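Local coordinates for protein 5-Carboxyvanillate Decarboxylase (Novosphingobium aromaticivorans, PDB 4QRN) that probably removes the 5-carboxylate of 5-carboxyvanillate at a metal centre, and here binds manganese and a nitro-substituted inhibitor, at residues 258-263 with 305-310. Sequence-based numbering, arbitrary orientation.
Sequences QIMVGH and NVLVTN. With 1DF (4-hydroxy-3-methoxy-5-nitrobenzoic acid), chain F.
I259-V261 runs parallel to V306-V308 with the strand directions 24° apart, and I259 N to N305 O, L307 N to I259 O, V261 N to L307 O and T309 N to V261 O are the four hydrogen bonds that zip the pair together. These are neighbouring strands of the parallel (beta/alpha)8 barrel of the amidohydrolase family, joined by a mainly helical excursion. M260 and L307 share one face, where M260 CG rests 3.8 Å from L307 CB and the extended methionine chain carries CE on to the leucine's CD1. On the other face V261 CG2 meets V308 CG2 at 4.2 Å, and I259, V261 and V306 all pack on L242 of helix 233-248. At the start of the pair, Q258 bends at CG (chi2 -63°), which folds its amide back over the N305 backbone and puts OE1 3.7 Å from N305 CA. From there OE1 accepts from R330 and NE2 donates to S304 O. With an alanine here, the R330 guanidinium would probably lose that acceptor, and a gap is likely to open beside N305 and the L307 side chain. Further along, T309 OG1 lies 3.3 Å from G262 CA and is hydrogen-bonded to Y208 OH. Just past strand 259-261, H263 reaches the active site near the manganese: its ND1 is hydrogen-bonded to E266 and its NE2 to D336, and the inhibitor's nitro oxygen O11 comes to the ring edge, close to the ring plane. There H263 NE2 makes a weak, bent hydrogen bond (124° at the hydrogen) to O11 at 2.9 Å.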
ATOM      1  N   GLN A 258     -20.519   0.890   9.637  1.00  7.94           N
ATOM      2  CA  GLN A 258     -19.697   1.753   8.805  1.00  7.91           C
ATOM      3  C   GLN A 258     -18.308   1.845   9.429  1.00  7.63           C
ATOM      4  O   GLN A 258     -18.178   2.150  10.614  1.00  8.39           O
ATOM      5  CB  GLN A 258     -20.289   3.163   8.704  1.00  8.53           C
ATOM      6  CG  GLN A 258     -21.716   3.168   8.153  1.00  8.97           C
ATOM      7  CD  GLN A 258     -21.779   2.645   6.727  1.00  9.14           C
ATOM      8  OE1 GLN A 258     -21.065   3.136   5.856  1.00 10.26           O
ATOM      9  NE2 GLN A 258     -22.597   1.611   6.488  1.00 10.94           N
ATOM     10  N   ILE A 259     -17.282   1.586   8.609  1.00  7.01           N
ATOM     11  CA  ILE A 259     -15.895   1.783   9.012  1.00  6.88           C
ATOM     12  C   ILE A 259     -15.301   2.897   8.172  1.00  6.45           C
ATOM     13  O   ILE A 259     -15.364   2.867   6.938  1.00  7.40           O
ATOM     14  CB  ILE A 259     -15.045   0.503   8.912  1.00  7.40           C
ATOM     15  CG1 ILE A 259     -15.633  -0.579   9.828  1.00  8.29           C
ATOM     16  CG2 ILE A 259     -13.572   0.839   9.271  1.00  8.41           C
ATOM     17  CD1 ILE A 259     -14.855  -1.913   9.829  1.00  9.47           C
ATOM     18  N   MET A 260     -14.728   3.887   8.860  1.00  6.73           N
ATOM     19  CA  MET A 260     -14.017   5.005   8.255  1.00  7.00           C
ATOM     20  C   MET A 260     -12.517   4.782   8.318  1.00  6.17           C
ATOM     21  O   MET A 260     -12.013   4.304   9.328  1.00  6.96           O
ATOM     22  CB  MET A 260     -14.347   6.281   9.040  1.00  7.67           C
ATOM     23  CG  MET A 260     -15.793   6.694   9.019  1.00  8.88           C
ATOM     24  SD  MET A 260     -16.118   7.978  10.247  1.00  9.36           S
ATOM     25  CE  MET A 260     -17.772   8.422   9.791  1.00  9.37           C
ATOM     26  N   VAL A 261     -11.830   5.148   7.241  1.00  6.49           N
ATOM     27  CA  VAL A 261     -10.374   5.221   7.246  1.00  6.69           C
ATOM     28  C   VAL A 261      -9.955   6.511   6.559  1.00  6.66           C
ATOM     29  O   VAL A 261     -10.687   7.079   5.734  1.00  7.85           O
ATOM     30  CB  VAL A 261      -9.700   4.016   6.568  1.00  7.72           C
ATOM     31  CG1 VAL A 261      -9.887   2.745   7.389  1.00  8.60           C
ATOM     32  CG2 VAL A 261     -10.222   3.836   5.149  1.00  9.67           C
ATOM     33  N   GLY A 262      -8.775   6.974   6.932  1.00  6.45           N
ATOM     34  CA  GLY A 262      -8.185   8.175   6.388  1.00  6.08           C
ATOM     35  C   GLY A 262      -7.255   7.905   5.223  1.00  6.10           C
ATOM     36  O   GLY A 262      -7.258   6.839   4.600  1.00  7.05           O
ATOM     37  N   HIS A 263      -6.476   8.942   4.890  1.00  6.49           N
ATOM     38  CA  HIS A 263      -5.357   8.810   3.965  1.00  6.86           C
ATOM     39  C   HIS A 263      -5.819   8.197   2.651  1.00  6.71           C
ATOM     40  O   HIS A 263      -5.140   7.368   2.050  1.00  7.31           O
ATOM     41  CB  HIS A 263      -4.187   8.058   4.635  1.00  7.85           C
ATOM     42  CG  HIS A 263      -3.993   8.517   6.044  1.00  8.36           C
ATOM     43  ND1 HIS A 263      -4.439   7.781   7.119  1.00  9.51           N
ATOM     44  CD2 HIS A 263      -3.588   9.714   6.546  1.00  9.36           C
ATOM     45  CE1 HIS A 263      -4.254   8.483   8.227  1.00  9.88           C
ATOM     46  NE2 HIS A 263      -3.744   9.659   7.907  1.00 10.24           N
ATOM     47  N   ASN A 305     -20.284   0.120   3.001  1.00  8.24           N
ATOM     48  CA  ASN A 305     -19.857   0.000   4.400  1.00  8.22           C
ATOM     49  C   ASN A 305     -18.565   0.704   4.752  1.00  7.41           C
ATOM     50  O   ASN A 305     -18.254   0.783   5.934  1.00  8.67           O
ATOM     51  CB  ASN A 305     -19.716  -1.469   4.804  1.00  8.82           C
ATOM     52  CG  ASN A 305     -21.025  -2.205   4.768  1.00  9.78           C
ATOM     53  OD1 ASN A 305     -21.387  -2.829   3.757  1.00 11.33           O
ATOM     54  ND2 ASN A 305     -21.757  -2.141   5.864  1.00  9.78           N
ATOM     55  N   VAL A 306     -17.815   1.217   3.784  1.00  7.07           N
ATOM     56  CA  VAL A 306     -16.559   1.901   4.065  1.00  7.61           C
ATOM     57  C   VAL A 306     -16.677   3.362   3.674  1.00  6.90           C
ATOM     58  O   VAL A 306     -17.336   3.707   2.698  1.00  7.69           O
ATOM     59  CB  VAL A 306     -15.387   1.215   3.334  1.00  7.63           C
ATOM     60  CG1 VAL A 306     -14.061   1.933   3.611  1.00  8.51           C
ATOM     61  CG2 VAL A 306     -15.308  -0.257   3.759  1.00  8.70           C
ATOM     62  N   LEU A 307     -16.062   4.224   4.467  1.00  7.20           N
ATOM     63  CA  LEU A 307     -16.063   5.666   4.261  1.00  7.00           C
ATOM     64  C   LEU A 307     -14.607   6.125   4.336  1.00  6.56           C
ATOM     65  O   LEU A 307     -13.817   5.547   5.090  1.00  7.38           O
ATOM     66  CB  LEU A 307     -16.871   6.336   5.370  1.00  7.58           C
ATOM     67  CG  LEU A 307     -18.359   5.952   5.396  1.00  7.92           C
ATOM     68  CD1 LEU A 307     -18.979   6.366   6.717  1.00  8.82           C
ATOM     69  CD2 LEU A 307     -19.133   6.566   4.200  1.00  7.91           C
ATOM     70  N   VAL A 308     -14.259   7.137   3.551  1.00  6.56           N
ATOM     71  CA  VAL A 308     -12.869   7.555   3.448  1.00  7.05           C
ATOM     72  C   VAL A 308     -12.732   9.038   3.676  1.00  6.61           C
ATOM     73  O   VAL A 308     -13.592   9.837   3.272  1.00  7.00           O
ATOM     74  CB  VAL A 308     -12.327   7.190   2.042  1.00  9.38           C
ATOM     75  CG1 VAL A 308     -11.049   7.937   1.685  1.00 10.82           C
ATOM     76  CG2 VAL A 308     -12.146   5.696   1.943  1.00  9.93           C
ATOM     77  N   THR A 309     -11.638   9.417   4.323  1.00  6.61           N
ATOM     78  CA  THR A 309     -11.256  10.823   4.401  1.00  6.33           C
ATOM     79  C   THR A 309      -9.951  11.029   3.629  1.00  5.70           C
ATOM     80  O   THR A 309      -9.205  10.092   3.376  1.00  7.01           O
ATOM     81  CB  THR A 309     -11.101  11.344   5.840  1.00  7.06           C
ATOM     82  OG1 THR A 309      -9.784  11.018   6.329  1.00  7.42           O
ATOM     83  CG2 THR A 309     -12.184  10.801   6.767  1.00  7.96           C
ATOM     84  N   ASN A 310      -9.656  12.293   3.315  1.00  6.18           N
ATOM     85  CA  ASN A 310      -8.406  12.633   2.633  1.00  6.40           C
ATOM     86  C   ASN A 310      -7.303  13.093   3.576  1.00  6.14           C
ATOM     87  O   ASN A 310      -6.415  13.831   3.144  1.00  6.73           O
ATOM     88  CB  ASN A 310      -8.610  13.705   1.557  1.00  6.79           C
ATOM     89  CG  ASN A 310      -8.660  15.085   2.146  1.00  6.25           C
ATOM     90  OD1 ASN A 310      -9.376  15.314   3.113  1.00  6.72           O
ATOM     91  ND2 ASN A 310      -7.915  16.021   1.565  1.00  7.54           N
TER
HETATM   92  C1  1DF F 402       1.517  11.162  12.178  0.91  7.13           C
HETATM   93  CO1 1DF F 402       0.561  11.220  11.203  0.91  7.49           C
HETATM   94  CO2 1DF F 402       1.163  10.693  13.462  0.91  7.25           C
HETATM   95  CM1 1DF F 402      -0.776  10.884  11.603  0.91  7.35           C
HETATM   96  CM2 1DF F 402      -0.156  10.521  13.829  0.91  7.21           C
HETATM   97  OM  1DF F 402      -0.555  10.117  15.072  0.91  7.81           O
HETATM   98  CZ  1DF F 402      -1.186  10.736  12.925  0.91  6.97           C
HETATM   99  CC  1DF F 402       2.935  11.505  11.910  0.91  7.68           C
HETATM  100  CV  1DF F 402       0.455   9.621  15.952  0.91  8.43           C
HETATM  101  O1  1DF F 402       3.182  12.383  10.983  0.91  8.13           O
HETATM  102  O2  1DF F 402       3.815  10.962  12.587  0.91  8.02           O
HETATM  103  O3  1DF F 402      -2.438  10.748  13.280  0.91  7.96           O
HETATM  104  N   1DF F 402      -1.673  10.472  10.469  0.91 10.98           N
HETATM  105  O11 1DF F 402      -2.776  10.038  10.650  0.91 12.10           O
HETATM  106  O22 1DF F 402      -1.165  10.444   9.314  0.91 12.55           O